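Local coordinates for periplasmic cell division protein (SufI) (Aquifex aeolicus, PDB 6SYY), which is a multicopper oxidase that binds four copper ions and probably couples the oxidation of its substrates to the reduction of dioxygen, at residues A[203-208]-A[261-266]; A[265-270]-A[314-319]; A[269-274]-A[289-294]; A[318-323]-A[359-364]. All blocks are in the same frame, centred on the assembly; numbering follows the deposited sequence.

Contact 1 (A[203-208]-A[261-266]); sequences LIIQDK and YRLALL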
# COMPACT_ATOMS: atom_id res chain seq x y z
N LEU A 203 -7.29 3.76 7.51
CA LEU A 203 -7.82 2.41 7.74
C LEU A 203 -6.80 1.43 7.17
O LEU A 203 -6.86 1.04 6.00
CB LEU A 203 -9.20 2.24 7.11
CG LEU A 203 -10.33 3.17 7.56
CD1 LEU A 203 -11.62 2.81 6.86
CD2 LEU A 203 -10.53 3.14 9.07
N ILE A 204 -5.83 1.05 8.00
CA ILE A 204 -4.82 0.08 7.63
C ILE A 204 -5.40 -1.30 7.91
O ILE A 204 -5.43 -1.75 9.06
CB ILE A 204 -3.50 0.32 8.37
CG1 ILE A 204 -2.97 1.72 8.04
CG2 ILE A 204 -2.48 -0.76 8.03
CD1 ILE A 204 -2.06 2.31 9.09
N ILE A 205 -5.89 -1.96 6.87
CA ILE A 205 -6.61 -3.22 7.02
C ILE A 205 -5.63 -4.38 6.89
O ILE A 205 -4.88 -4.48 5.91
CB ILE A 205 -7.74 -3.34 5.99
CG1 ILE A 205 -8.65 -2.11 6.06
CG2 ILE A 205 -8.55 -4.61 6.24
CD1 ILE A 205 -9.82 -2.17 5.11
N GLN A 206 -5.63 -5.26 7.89
CA GLN A 206 -4.72 -6.38 7.96
C GLN A 206 -5.45 -7.58 8.54
O GLN A 206 -6.32 -7.43 9.40
CB GLN A 206 -3.50 -6.06 8.83
CG GLN A 206 -2.71 -4.84 8.39
CD GLN A 206 -1.50 -4.61 9.28
OE1 GLN A 206 -0.36 -4.80 8.85
NE2 GLN A 206 -1.75 -4.22 10.52
N ASP A 207 -5.11 -8.77 8.06
CA ASP A 207 -5.60 -10.00 8.66
C ASP A 207 -4.45 -10.70 9.36
O ASP A 207 -3.33 -10.76 8.84
CB ASP A 207 -6.27 -10.92 7.63
CG ASP A 207 -5.35 -11.29 6.49
OD1 ASP A 207 -4.46 -10.48 6.14
OD2 ASP A 207 -5.52 -12.39 5.92
N LYS A 208 -4.72 -11.20 10.57
CA LYS A 208 -3.71 -11.87 11.39
C LYS A 208 -4.36 -13.02 12.14
O LYS A 208 -5.58 -13.11 12.27
CB LYS A 208 -3.04 -10.88 12.36
CG LYS A 208 -2.19 -9.83 11.66
CD LYS A 208 -1.34 -8.98 12.60
CE LYS A 208 -0.48 -8.01 11.77
NZ LYS A 208 0.19 -6.98 12.59
N TYR A 261 -9.30 -7.44 -0.55
CA TYR A 261 -10.61 -7.12 -0.00
C TYR A 261 -11.52 -6.54 -1.07
O TYR A 261 -11.07 -5.78 -1.94
CB TYR A 261 -10.51 -6.14 1.17
CG TYR A 261 -9.65 -6.65 2.28
CD1 TYR A 261 -8.27 -6.46 2.27
CD2 TYR A 261 -10.20 -7.33 3.35
CE1 TYR A 261 -7.47 -6.93 3.28
CE2 TYR A 261 -9.41 -7.81 4.37
CZ TYR A 261 -8.05 -7.60 4.33
OH TYR A 261 -7.26 -8.08 5.34
N ARG A 262 -12.80 -6.89 -1.00
CA ARG A 262 -13.85 -6.26 -1.79
C ARG A 262 -14.77 -5.59 -0.79
O ARG A 262 -15.60 -6.25 -0.16
CB ARG A 262 -14.57 -7.29 -2.66
CG ARG A 262 -15.57 -6.69 -3.65
CD ARG A 262 -16.21 -7.75 -4.54
NE ARG A 262 -15.27 -8.37 -5.47
CZ ARG A 262 -14.94 -7.88 -6.66
NH1 ARG A 262 -15.48 -6.74 -7.09
NH2 ARG A 262 -14.08 -8.52 -7.44
N LEU A 263 -14.63 -4.28 -0.62
CA LEU A 263 -15.24 -3.55 0.49
C LEU A 263 -16.49 -2.81 0.05
O LEU A 263 -16.49 -2.12 -0.98
CB LEU A 263 -14.25 -2.54 1.07
CG LEU A 263 -12.91 -3.13 1.52
CD1 LEU A 263 -12.01 -2.01 1.97
CD2 LEU A 263 -13.12 -4.15 2.63
N ALA A 264 -17.56 -2.95 0.84
CA ALA A 264 -18.79 -2.19 0.65
C ALA A 264 -19.24 -1.63 1.99
O ALA A 264 -18.77 -2.06 3.05
CB ALA A 264 -19.90 -3.05 0.02
N LEU A 265 -20.16 -0.67 1.94
CA LEU A 265 -20.76 -0.07 3.13
C LEU A 265 -22.23 -0.44 3.15
O LEU A 265 -23.01 0.00 2.30
CB LEU A 265 -20.57 1.45 3.13
CG LEU A 265 -19.12 1.88 3.36
CD1 LEU A 265 -18.93 3.36 3.05
CD2 LEU A 265 -18.71 1.58 4.79
N LEU A 266 -22.61 -1.28 4.11
CA LEU A 266 -23.97 -1.77 4.22
C LEU A 266 -24.72 -0.95 5.27
O LEU A 266 -24.27 -0.83 6.41
CB LEU A 266 -23.99 -3.25 4.59
CG LEU A 266 -23.19 -4.14 3.64
CD1 LEU A 266 -23.40 -5.60 3.97
CD2 LEU A 266 -23.58 -3.85 2.20
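Ile205 lays its CG2 methyl over one face of the Tyr261 ring, 3.9 Å from CG2 to the ring centroid and 22° off the normal, a CH-pi contact. The methyl sits off centre, toward the hydroxyl-bearing end, and its closest ring atom is CZ, 3.6 Å from Ile205 CG2. With CG2 anti to the backbone N, the other branch of the isoleucine is left to run on to CD1, which meets Leu263 CD1 tip to tip at 3.8 Å. A beta-branched residue suits this place because one side chain serves two partners: a methyl for the aromatic face and an ethyl arm for the leucine.

The hydroxyl reaches on past the isoleucine to the backbone of the facing strand, with Tyr261 OH 3.5 Å from Asp207 N and 3.8 Å from Asp207 OD1. No hydrogen bond spans either gap. The hydroxyl is instead bonded to Ser256, while Asp207 OD2 accepts from the amide of Gly228 and forms a salt bridge with Arg259, so the buried hydroxyl and carboxylate both find partners, OD1 having a weak bond to Ser256 as well.

The two strands are not bonded neighbours. Their axes pass 10.8 Å apart at 130°, as in the facing layers of a beta sandwich, in keeping with the cupredoxin-like fold of this family. Strand 200-208 pairs in its own layer with strand 247-254, whose Ile252 touches both Ile205 and Leu263; strand 261-267 lies against strands 293-295 and 315-321, and Val295 of the former packs on Tyr261 and Leu263.

Contact 2 (A[265-270]-A[314-319]); sequences LLRGNQ and DVIKLY
Asp314 OD2 is gripped by two nitrogens of Arg267, NE at 2.8 Å and NH2 at 3.0 Å from that one oxygen, and also by the backbone amide of Ser311. The salt bridge is side-on: the oxygen lies in the guanidinium plane, at its edge, but the carboxylate is turned 51° against that plane. Arginine suits the place because its long chain, CG anti to the backbone N (chi1 175°) and extended to NE, spans the distance from the strand to the carboxylate. A leucine here would strip both donors from Asp314 OD2, and the carboxylate would probably be left with the Ser311 amide and more freedom to turn.

Further in, Leu266 and Lys317 form a hydrogen-bonded antiparallel pair, with Leu266 N to Lys317 O and Lys317 N to Leu266 O both 2.9 Å. Side chains divide between the sheet faces. Leu265 sets CD2 against Ile316 CG2 at 3.7 Å on the buried face, beside Leu318; on the other, Leu266 CD1 rests on Tyr319 CB at 3.7 Å. Gly268, in the turn, takes a positive phi that glycine adopts readily.

Beyond that turn the chain returns as strand 270-279, where Met272 is backbone hydrogen-bonded to Leu265. Strand 261-267 thus runs between 270-279 and 315-321, and the latter is flanked in turn by strand 361-370, where Phe366 is backbone hydrogen-bonded to Ile316.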
# COMPACT_ATOMS: atom_id res chain seq x y z
N LEU A 265 -20.16 -0.67 1.94
CA LEU A 265 -20.76 -0.07 3.13
C LEU A 265 -22.23 -0.44 3.15
O LEU A 265 -23.01 0.00 2.30
CB LEU A 265 -20.57 1.45 3.13
CG LEU A 265 -19.12 1.88 3.36
CD1 LEU A 265 -18.93 3.36 3.05
CD2 LEU A 265 -18.71 1.58 4.79
N LEU A 266 -22.61 -1.28 4.11
CA LEU A 266 -23.97 -1.77 4.22
C LEU A 266 -24.72 -0.95 5.27
O LEU A 266 -24.27 -0.83 6.41
CB LEU A 266 -23.99 -3.25 4.59
CG LEU A 266 -23.19 -4.14 3.64
CD1 LEU A 266 -23.40 -5.60 3.97
CD2 LEU A 266 -23.58 -3.85 2.20
N ARG A 267 -25.84 -0.36 4.86
CA ARG A 267 -26.74 0.37 5.74
C ARG A 267 -28.06 -0.40 5.69
O ARG A 267 -28.91 -0.15 4.83
CB ARG A 267 -26.90 1.82 5.29
CG ARG A 267 -27.93 2.62 6.07
CD ARG A 267 -28.02 4.04 5.54
NE ARG A 267 -28.95 4.87 6.30
CZ ARG A 267 -30.05 5.41 5.79
NH1 ARG A 267 -30.36 5.23 4.51
NH2 ARG A 267 -30.85 6.15 6.56
N GLY A 268 -28.22 -1.36 6.60
CA GLY A 268 -29.36 -2.25 6.55
C GLY A 268 -29.37 -3.09 5.30
O GLY A 268 -28.40 -3.82 5.03
N ASN A 269 -30.44 -3.00 4.52
CA ASN A 269 -30.51 -3.75 3.26
C ASN A 269 -29.49 -3.22 2.27
O ASN A 269 -28.61 -3.96 1.80
CB ASN A 269 -31.92 -3.66 2.67
CG ASN A 269 -32.96 -4.30 3.55
OD1 ASN A 269 -34.03 -3.73 3.77
ND2 ASN A 269 -32.66 -5.48 4.07
N GLN A 270 -29.58 -1.94 1.93
CA GLN A 270 -28.91 -1.39 0.77
C GLN A 270 -27.42 -1.19 1.00
O GLN A 270 -26.93 -1.17 2.14
CB GLN A 270 -29.57 -0.06 0.37
CG GLN A 270 -31.02 -0.21 -0.09
CD GLN A 270 -31.75 1.11 -0.19
OE1 GLN A 270 -31.19 2.16 0.13
NE2 GLN A 270 -33.00 1.07 -0.62
N ASP A 314 -28.08 5.06 13.05
CA ASP A 314 -27.76 4.04 12.06
C ASP A 314 -26.41 3.41 12.35
O ASP A 314 -25.49 4.06 12.87
CB ASP A 314 -27.76 4.63 10.65
CG ASP A 314 -29.16 4.87 10.12
OD1 ASP A 314 -30.14 4.53 10.82
OD2 ASP A 314 -29.29 5.40 9.00
N VAL A 315 -26.29 2.13 12.01
CA VAL A 315 -25.01 1.43 12.02
C VAL A 315 -24.69 1.03 10.59
O VAL A 315 -25.52 0.42 9.91
CB VAL A 315 -25.02 0.21 12.96
CG1 VAL A 315 -25.00 0.68 14.41
CG2 VAL A 315 -26.25 -0.65 12.71
N ILE A 316 -23.50 1.40 10.13
CA ILE A 316 -23.06 1.11 8.77
C ILE A 316 -21.91 0.12 8.87
O ILE A 316 -20.92 0.38 9.55
CB ILE A 316 -22.65 2.38 8.02
CG1 ILE A 316 -23.89 3.19 7.62
CG2 ILE A 316 -21.86 2.03 6.77
CD1 ILE A 316 -24.42 4.08 8.70
N LYS A 317 -22.06 -1.03 8.21
CA LYS A 317 -21.08 -2.10 8.27
C LYS A 317 -20.13 -1.98 7.08
O LYS A 317 -20.56 -2.11 5.92
CB LYS A 317 -21.76 -3.47 8.27
CG LYS A 317 -22.50 -3.81 9.56
CD LYS A 317 -23.31 -5.11 9.44
CE LYS A 317 -24.40 -5.00 8.38
NZ LYS A 317 -25.30 -6.19 8.34
N LEU A 318 -18.85 -1.73 7.35
CA LEU A 318 -17.82 -1.90 6.34
C LEU A 318 -17.60 -3.39 6.12
O LEU A 318 -17.00 -4.06 6.97
CB LEU A 318 -16.52 -1.21 6.76
CG LEU A 318 -15.37 -1.51 5.79
CD1 LEU A 318 -15.61 -0.85 4.45
CD2 LEU A 318 -14.03 -1.08 6.37
N TYR A 319 -18.10 -3.90 5.00
CA TYR A 319 -18.24 -5.33 4.80
C TYR A 319 -17.36 -5.79 3.65
O TYR A 319 -17.24 -5.10 2.63
CB TYR A 319 -19.70 -5.69 4.52
CG TYR A 319 -19.99 -7.15 4.68
CD1 TYR A 319 -20.24 -7.70 5.94
CD2 TYR A 319 -20.02 -7.99 3.58
CE1 TYR A 319 -20.52 -9.04 6.08
CE2 TYR A 319 -20.29 -9.34 3.71
CZ TYR A 319 -20.53 -9.86 4.97
OH TYR A 319 -20.80 -11.20 5.09
O HOH W 1 -26.32 -2.56 9.07

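Contact 3 (A[269-274]-A[289-294]); sequences NQRMRF and EVNEIL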
# COMPACT_ATOMS: atom_id res chain seq x y z
N ASN A 269 -30.44 -3.00 4.52
CA ASN A 269 -30.51 -3.75 3.26
C ASN A 269 -29.49 -3.22 2.27
O ASN A 269 -28.61 -3.96 1.80
CB ASN A 269 -31.92 -3.66 2.67
CG ASN A 269 -32.96 -4.30 3.55
OD1 ASN A 269 -34.03 -3.73 3.77
ND2 ASN A 269 -32.66 -5.48 4.07
N GLN A 270 -29.58 -1.94 1.93
CA GLN A 270 -28.91 -1.39 0.77
C GLN A 270 -27.42 -1.19 1.00
O GLN A 270 -26.93 -1.17 2.14
CB GLN A 270 -29.57 -0.06 0.37
CG GLN A 270 -31.02 -0.21 -0.09
CD GLN A 270 -31.75 1.11 -0.19
OE1 GLN A 270 -31.19 2.16 0.13
NE2 GLN A 270 -33.00 1.07 -0.62
N ARG A 271 -26.69 -1.06 -0.11
CA ARG A 271 -25.30 -0.63 -0.11
C ARG A 271 -25.26 0.89 -0.19
O ARG A 271 -25.88 1.48 -1.08
CB ARG A 271 -24.53 -1.23 -1.28
CG ARG A 271 -24.41 -2.74 -1.31
CD ARG A 271 -23.50 -3.15 -2.46
NE ARG A 271 -23.15 -4.57 -2.44
CZ ARG A 271 -22.15 -5.09 -3.13
NH1 ARG A 271 -21.39 -4.31 -3.89
NH2 ARG A 271 -21.89 -6.39 -3.07
N MET A 272 -24.53 1.51 0.72
CA MET A 272 -24.39 2.96 0.69
C MET A 272 -23.41 3.38 -0.40
O MET A 272 -22.44 2.68 -0.70
CB MET A 272 -23.93 3.49 2.05
CG MET A 272 -23.82 5.00 2.13
SD MET A 272 -23.41 5.56 3.78
CE MET A 272 -24.78 4.87 4.67
N ARG A 273 -23.68 4.54 -1.00
CA ARG A 273 -22.75 5.10 -1.97
C ARG A 273 -21.56 5.75 -1.27
O ARG A 273 -21.64 6.19 -0.12
CB ARG A 273 -23.45 6.13 -2.86
CG ARG A 273 -24.12 7.30 -2.13
CD ARG A 273 -24.14 8.51 -3.06
NE ARG A 273 -25.15 9.53 -2.75
CZ ARG A 273 -25.12 10.31 -1.68
NH1 ARG A 273 -24.17 10.18 -0.77
NH2 ARG A 273 -26.06 11.23 -1.51
N PHE A 274 -20.45 5.80 -1.99
CA PHE A 274 -19.26 6.55 -1.57
C PHE A 274 -18.43 6.82 -2.82
O PHE A 274 -18.77 6.36 -3.92
CB PHE A 274 -18.47 5.81 -0.49
CG PHE A 274 -18.02 4.43 -0.88
CD1 PHE A 274 -16.70 4.21 -1.25
CD2 PHE A 274 -18.90 3.36 -0.86
CE1 PHE A 274 -16.27 2.94 -1.60
CE2 PHE A 274 -18.47 2.09 -1.22
CZ PHE A 274 -17.15 1.88 -1.59
N GLU A 289 -18.06 7.92 -8.08
CA GLU A 289 -19.05 7.32 -7.20
C GLU A 289 -19.13 5.81 -7.45
O GLU A 289 -19.24 5.37 -8.60
CB GLU A 289 -20.43 7.96 -7.42
CG GLU A 289 -21.50 7.39 -6.50
CD GLU A 289 -22.82 8.12 -6.59
OE1 GLU A 289 -22.86 9.25 -7.13
OE2 GLU A 289 -23.83 7.56 -6.12
N VAL A 290 -19.04 5.03 -6.38
CA VAL A 290 -19.08 3.58 -6.44
C VAL A 290 -19.92 3.08 -5.28
O VAL A 290 -20.34 3.84 -4.41
CB VAL A 290 -17.68 2.95 -6.38
CG1 VAL A 290 -16.82 3.42 -7.54
CG2 VAL A 290 -17.01 3.26 -5.04
N ASN A 291 -20.17 1.77 -5.27
CA ASN A 291 -20.74 1.10 -4.11
C ASN A 291 -19.88 -0.07 -3.64
O ASN A 291 -20.29 -0.82 -2.75
CB ASN A 291 -22.18 0.64 -4.40
CG ASN A 291 -22.29 -0.21 -5.66
OD1 ASN A 291 -21.47 -1.08 -5.92
ND2 ASN A 291 -23.33 0.06 -6.45
N GLU A 292 -18.68 -0.23 -4.21
CA GLU A 292 -17.71 -1.19 -3.72
C GLU A 292 -16.34 -0.87 -4.32
O GLU A 292 -16.24 -0.23 -5.37
CB GLU A 292 -18.09 -2.64 -4.06
CG GLU A 292 -18.17 -2.94 -5.53
CD GLU A 292 -18.17 -4.43 -5.82
OE1 GLU A 292 -17.10 -4.96 -6.17
OE2 GLU A 292 -19.24 -5.06 -5.68
N ILE A 293 -15.30 -1.32 -3.62
CA ILE A 293 -13.92 -1.16 -4.09
C ILE A 293 -13.15 -2.44 -3.81
O ILE A 293 -13.32 -3.07 -2.75
CB ILE A 293 -13.22 0.05 -3.44
CG1 ILE A 293 -13.31 -0.02 -1.92
CG2 ILE A 293 -13.79 1.35 -3.97
CD1 ILE A 293 -12.40 0.96 -1.23
N LEU A 294 -12.31 -2.82 -4.75
CA LEU A 294 -11.41 -3.96 -4.62
C LEU A 294 -10.02 -3.41 -4.34
O LEU A 294 -9.51 -2.58 -5.10
CB LEU A 294 -11.42 -4.80 -5.90
CG LEU A 294 -10.72 -6.16 -5.92
CD1 LEU A 294 -11.39 -7.11 -4.95
CD2 LEU A 294 -10.77 -6.72 -7.33
O HOH W 2 -21.37 0.33 -0.38
O HOH W 3 -26.08 9.28 -5.98
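Phe274 and Val290 form a hydrogen-bonded antiparallel pair, Phe274 N giving to Val290 O at 3.1 Å and Val290 N to Phe274 O at 2.8 Å. The phenylalanine ring folds back over its partner: with CG between the backbone N and the carbonyl carbon (chi1 58°), one face receives Val290 CG2, 3.9 Å from the ring centroid. Ile293 CG2 comes at the edge, 3.8 Å from Phe274 CE1; a flat ring suits the place, offering a face to one branched residue and an edge to the other.

Arg271 points its extended chain toward segment 289-294, where NH1 gives a nearly straight bond (166°) to Glu292 OE2 at 2.9 Å. The oxygen lies in the guanidinium plane and is met on its anti side, somewhat out of the carboxylate plane. Glu292 OE1 forms a salt bridge with Arg262, and Arg271 also makes a cation-pi contact with Phe321. A methionine in place of Arg271 would probably leave Glu292 OE2 without its charged mate and Phe321 without its cation.

Arg273 pairs with Asp309, and a water bonded to Glu289 OE2 links only weakly to its NE. Charge thus works at the margins: the Glu292 carboxylate, shared by Arg271 and Arg262, ties segment 289-294 to both segment 269-274 and strand 261-267, while hydrocarbon and ring fill the buried side.

Contact 4 (A[318-323]-A[359-364]); sequences LYNFPH and SEFEVM
Leu318 O takes two backbone donors, Val363 N at 2.7 Å and Met364 N at 3.2 Å, and round this twice-bonded oxygen the contact is tightly packed. Leu318 CD2 lies 3.7 Å from Val363 CG1 and also touches Met364 CB, so the leucine fills the space beside both residues. Next along the same face, Asn320 places CB over one face of the Phe361 ring, 4.0 Å from the centroid, with its amide inclined 31° to the ring. A chi1 of 50° turns the Phe361 ring back across the strand gap toward Asn320. Asparagine suits the spot through its amide: OD1 accepts from the backbone N of Arg262, while ND2 lies 3.3 Å from Phe361 CE1 and bonds a water.

The other end is looser and wetter. That water accepts a hydrogen bond from Asn320 ND2 at 2.8 Å and donates one to Ser359 O, also at 2.8 Å, bridging the two segments beyond the Asn320-Phe361 pair. Exposed Glu360 crosses the outer face with CG 3.2 Å from Tyr319 OH, its carboxylate plane nearly perpendicular to the tyrosine ring, and turns OE1 toward Pro322 CD.

Val363 and Met364 opposite the single Leu318 make a classic beta bulge in an antiparallel pair. The two strands are joined by the methionine-rich loop, for the most part not modelled, probably because it is mobile, so the ladder lies at the base of that loop, in a domain of the cupredoxin-like fold.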
# COMPACT_ATOMS: atom_id res chain seq x y z
N LEU A 318 -18.85 -1.73 7.35
CA LEU A 318 -17.82 -1.90 6.34
C LEU A 318 -17.60 -3.39 6.12
O LEU A 318 -17.00 -4.06 6.97
CB LEU A 318 -16.52 -1.21 6.76
CG LEU A 318 -15.37 -1.51 5.79
CD1 LEU A 318 -15.61 -0.85 4.45
CD2 LEU A 318 -14.03 -1.08 6.37
N TYR A 319 -18.10 -3.90 5.00
CA TYR A 319 -18.24 -5.33 4.80
C TYR A 319 -17.36 -5.79 3.65
O TYR A 319 -17.24 -5.10 2.63
CB TYR A 319 -19.70 -5.69 4.52
CG TYR A 319 -19.99 -7.15 4.68
CD1 TYR A 319 -20.24 -7.70 5.94
CD2 TYR A 319 -20.02 -7.99 3.58
CE1 TYR A 319 -20.52 -9.04 6.08
CE2 TYR A 319 -20.29 -9.34 3.71
CZ TYR A 319 -20.53 -9.86 4.97
OH TYR A 319 -20.80 -11.20 5.09
N ASN A 320 -16.75 -6.96 3.82
CA ASN A 320 -15.94 -7.58 2.78
C ASN A 320 -16.74 -8.69 2.12
O ASN A 320 -17.16 -9.64 2.79
CB ASN A 320 -14.64 -8.15 3.36
CG ASN A 320 -13.78 -8.82 2.31
OD1 ASN A 320 -13.15 -8.15 1.49
ND2 ASN A 320 -13.77 -10.15 2.31
N PHE A 321 -16.96 -8.56 0.82
CA PHE A 321 -17.63 -9.56 0.01
C PHE A 321 -16.60 -10.46 -0.66
O PHE A 321 -15.42 -10.14 -0.70
CB PHE A 321 -18.51 -8.88 -1.04
CG PHE A 321 -19.76 -8.27 -0.47
CD1 PHE A 321 -20.85 -9.07 -0.16
CD2 PHE A 321 -19.84 -6.91 -0.25
CE1 PHE A 321 -22.01 -8.52 0.36
CE2 PHE A 321 -21.00 -6.35 0.27
CZ PHE A 321 -22.08 -7.16 0.58
N PRO A 322 -17.02 -11.63 -1.15
CA PRO A 322 -16.07 -12.51 -1.86
C PRO A 322 -15.37 -11.79 -3.00
O PRO A 322 -16.02 -11.19 -3.87
CB PRO A 322 -16.96 -13.65 -2.36
CG PRO A 322 -18.06 -13.72 -1.34
CD PRO A 322 -18.31 -12.30 -0.92
N HIS A 323 -14.04 -11.84 -3.00
CA HIS A 323 -13.26 -11.06 -3.95
C HIS A 323 -13.25 -11.66 -5.34
O HIS A 323 -12.95 -10.95 -6.31
CB HIS A 323 -11.82 -10.89 -3.45
CG HIS A 323 -11.11 -12.17 -3.17
ND1 HIS A 323 -10.77 -13.07 -4.16
CD2 HIS A 323 -10.65 -12.71 -2.01
CE1 HIS A 323 -10.15 -14.10 -3.62
NE2 HIS A 323 -10.06 -13.91 -2.32
N SER A 359 -13.98 -15.93 1.68
CA SER A 359 -15.20 -15.77 2.46
C SER A 359 -15.58 -14.29 2.60
O SER A 359 -14.81 -13.39 2.29
CB SER A 359 -15.04 -16.41 3.84
OG SER A 359 -13.93 -15.86 4.53
N GLU A 360 -16.80 -14.07 3.07
CA GLU A 360 -17.31 -12.73 3.35
C GLU A 360 -17.41 -12.53 4.85
O GLU A 360 -17.66 -13.48 5.61
CB GLU A 360 -18.67 -12.50 2.70
CG GLU A 360 -19.75 -13.49 3.10
CD GLU A 360 -21.09 -13.18 2.47
OE1 GLU A 360 -21.10 -12.64 1.34
OE2 GLU A 360 -22.13 -13.46 3.10
N PHE A 361 -17.20 -11.29 5.29
CA PHE A 361 -17.12 -10.99 6.71
C PHE A 361 -17.11 -9.49 6.91
O PHE A 361 -16.66 -8.74 6.03
CB PHE A 361 -15.86 -11.61 7.34
CG PHE A 361 -14.60 -11.30 6.58
CD1 PHE A 361 -14.11 -12.18 5.63
CD2 PHE A 361 -13.91 -10.12 6.81
CE1 PHE A 361 -12.96 -11.90 4.93
CE2 PHE A 361 -12.75 -9.83 6.11
CZ PHE A 361 -12.28 -10.72 5.17
N GLU A 362 -17.59 -9.05 8.07
CA GLU A 362 -17.55 -7.64 8.40
C GLU A 362 -16.12 -7.23 8.76
O GLU A 362 -15.42 -7.94 9.49
CB GLU A 362 -18.49 -7.35 9.57
CG GLU A 362 -18.45 -5.92 10.08
CD GLU A 362 -19.55 -5.63 11.08
OE1 GLU A 362 -20.63 -6.23 10.95
OE2 GLU A 362 -19.33 -4.81 12.00
N VAL A 363 -15.69 -6.09 8.23
CA VAL A 363 -14.38 -5.54 8.59
C VAL A 363 -14.50 -4.57 9.76
O VAL A 363 -13.68 -4.59 10.68
CB VAL A 363 -13.74 -4.86 7.37
CG1 VAL A 363 -12.45 -4.16 7.77
CG2 VAL A 363 -13.48 -5.87 6.27
N MET A 364 -15.53 -3.73 9.75
CA MET A 364 -15.63 -2.64 10.71
C MET A 364 -17.06 -2.12 10.73
O MET A 364 -17.81 -2.26 9.76
CB MET A 364 -14.63 -1.53 10.35
CG MET A 364 -14.49 -0.45 11.38
SD MET A 364 -13.43 0.85 10.75
CE MET A 364 -13.88 2.16 11.87
O HOH W 4 -13.03 -12.19 0.50

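How the contacts relate
Contact 1 is the buried one, a meeting of facing layers through apolar side chains with no hydrogen bond across, and it lies closest to the centre of the chain. The others are partly buried and join strands edge to edge, or strand to adjoining loop, with backbone bonds inside and charges or water toward the outside. Strand 261-267 serves contacts 1 and 2, and strand 315-321 serves contacts 2 and 4; a probable hydrogen bond from Tyr319 N to Ala264 O continues the 261-267/315-321 ladder. The segments of contacts 2 and 3 overlap at the turn between strands 261-267 and 270-279. The Arg262-Glu292 salt bridge links the segments of contacts 1 and 3, and Arg271 reaches on to Phe321 of contact 4.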